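Transcriptional regulator, LacI family (Lactobacillus brevis, PDB 3JY6) probably regulates transcription by binding cis-regulatory DNA, as a member of the LacI family. Local coordinates at residues 11-16 and 43-48. Residues are numbered along the deposited sequence; the frame is centred on the assembly and turned at random.
Sequences AVIVAN and FDANAD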
# COMPACT_ATOMS: atom_id res chain seq x y z
N ALA A 11 13.38 -14.54 -2.26
CA ALA A 11 12.13 -14.17 -2.91
C ALA A 11 11.00 -14.09 -1.89
O ALA A 11 10.85 -14.95 -1.04
CB ALA A 11 11.76 -15.19 -4.00
N VAL A 12 10.20 -13.04 -1.99
CA VAL A 12 9.08 -12.90 -1.09
C VAL A 12 7.84 -12.76 -1.97
O VAL A 12 7.73 -11.81 -2.74
CB VAL A 12 9.24 -11.65 -0.20
CG1 VAL A 12 8.11 -11.61 0.82
CG2 VAL A 12 10.61 -11.68 0.51
N ILE A 13 6.93 -13.72 -1.91
CA ILE A 13 5.73 -13.63 -2.73
C ILE A 13 4.53 -13.28 -1.86
O ILE A 13 4.16 -14.06 -0.98
CB ILE A 13 5.41 -14.96 -3.47
CG1 ILE A 13 6.54 -15.34 -4.43
CG2 ILE A 13 4.15 -14.82 -4.30
CD1 ILE A 13 6.26 -16.65 -5.23
N VAL A 14 3.93 -12.12 -2.09
CA VAL A 14 2.75 -11.73 -1.30
C VAL A 14 1.48 -11.93 -2.12
O VAL A 14 1.52 -11.95 -3.35
CB VAL A 14 2.84 -10.27 -0.80
CG1 VAL A 14 4.10 -10.10 0.01
CG2 VAL A 14 2.82 -9.30 -1.98
N ALA A 15 0.36 -12.09 -1.42
CA ALA A 15 -0.93 -12.29 -2.07
C ALA A 15 -1.28 -11.13 -2.99
O ALA A 15 -1.71 -11.33 -4.12
CB ALA A 15 -2.02 -12.48 -0.98
N ASN A 16 -1.08 -9.91 -2.52
CA ASN A 16 -1.39 -8.72 -3.33
C ASN A 16 -0.66 -7.51 -2.73
O ASN A 16 -0.84 -7.19 -1.56
CB ASN A 16 -2.90 -8.47 -3.32
CG ASN A 16 -3.33 -7.44 -4.35
OD1 ASN A 16 -2.56 -6.54 -4.71
ND2 ASN A 16 -4.57 -7.55 -4.81
N PHE A 43 7.63 -10.05 -4.89
CA PHE A 43 6.88 -10.57 -6.02
C PHE A 43 5.40 -10.41 -5.66
O PHE A 43 5.00 -10.68 -4.52
CB PHE A 43 7.19 -12.06 -6.24
CG PHE A 43 8.56 -12.33 -6.81
CD1 PHE A 43 8.76 -12.40 -8.18
CD2 PHE A 43 9.66 -12.48 -5.96
CE1 PHE A 43 10.04 -12.62 -8.71
CE2 PHE A 43 10.93 -12.70 -6.48
CZ PHE A 43 11.13 -12.77 -7.86
N ASP A 44 4.60 -10.01 -6.64
CA ASP A 44 3.17 -9.78 -6.46
C ASP A 44 2.33 -10.88 -7.14
O ASP A 44 2.28 -10.97 -8.36
CB ASP A 44 2.83 -8.39 -7.01
CG ASP A 44 1.35 -8.08 -7.03
OD1 ASP A 44 0.62 -8.49 -6.09
OD2 ASP A 44 0.91 -7.41 -7.99
N ALA A 45 1.67 -11.71 -6.33
CA ALA A 45 0.83 -12.77 -6.88
C ALA A 45 -0.42 -12.16 -7.53
O ALA A 45 -1.11 -12.81 -8.33
CB ALA A 45 0.45 -13.75 -5.78
N ASN A 46 -0.72 -10.91 -7.17
CA ASN A 46 -1.84 -10.18 -7.75
C ASN A 46 -3.15 -10.98 -7.68
O ASN A 46 -3.96 -10.95 -8.60
CB ASN A 46 -1.49 -9.82 -9.20
CG ASN A 46 -2.36 -8.71 -9.77
OD1 ASN A 46 -2.94 -7.90 -9.03
ND2 ASN A 46 -2.42 -8.64 -11.09
N ALA A 47 -3.33 -11.70 -6.58
CA ALA A 47 -4.52 -12.51 -6.34
C ALA A 47 -4.77 -13.61 -7.37
O ALA A 47 -5.86 -14.16 -7.43
CB ALA A 47 -5.74 -11.62 -6.22
N ASP A 48 -3.77 -13.92 -8.19
CA ASP A 48 -3.94 -14.96 -9.20
C ASP A 48 -3.03 -16.15 -8.88
O ASP A 48 -1.80 -16.03 -8.83
CB ASP A 48 -3.64 -14.41 -10.60
CG ASP A 48 -3.86 -15.43 -11.69
OD1 ASP A 48 -4.66 -16.37 -11.47
OD2 ASP A 48 -3.23 -15.30 -12.77
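F43 is gripped by strand 9-14 through both of its backbone polar groups: its N donates to V12 O (2.8 Å) and its O accepts V14 N (3.0 Å), the parallel pattern in which one residue bonds to both neighbours of its bridge partner, here I13. The I13 CA-H also faces F43 O. Past the bridge of V14 with D44 the pairing runs on into the loops, with A45 N bound to V14 O and, one step further, A47 N to A15 O (3.0 Å), the latter tying down the type I' turn A45-D48. On the I13 side of the sheet, the F43 ring swings back along strand 9-14 because CG lies anti to its carbonyl carbon (chi1 -72°). Its CE2 thereby reaches A11 CB at 3.6 Å, while V12 O sits at the ring edge, in its plane. The two branches of I13 part, CG1 meeting F43 CB (3.8 Å) and CG2 meeting A45 CB (4.1 Å). On the other face, which D44 shares with V14, the D44 carboxylate lies alongside the amide of N16 from the following loop, their planes 36° apart. D44 OD1 lies 3.4 Å from N16 CA, and the two side chains do not bond each other directly; K27 of the second subunit joins them, its NZ forming a salt bridge with D44 OD2 and bonding N16 OD1 and N46 OD1. This lysine would probably stabilise the charged carboxylate. D44 OD1 accepts I17 N and, weakly, N46 N, bridging the two loops. N16 OD1 is held as well by D18 N. The contact joins the two strands of a beta-alpha-beta unit at their C-terminal ends. Helix 49-60, N-capped by D48, covers A11, I13 and F43; helix 20-34, the crossover, packs on V12 and V14 across the sheet, and strand 66-70 continues the sheet beyond strand 9-14.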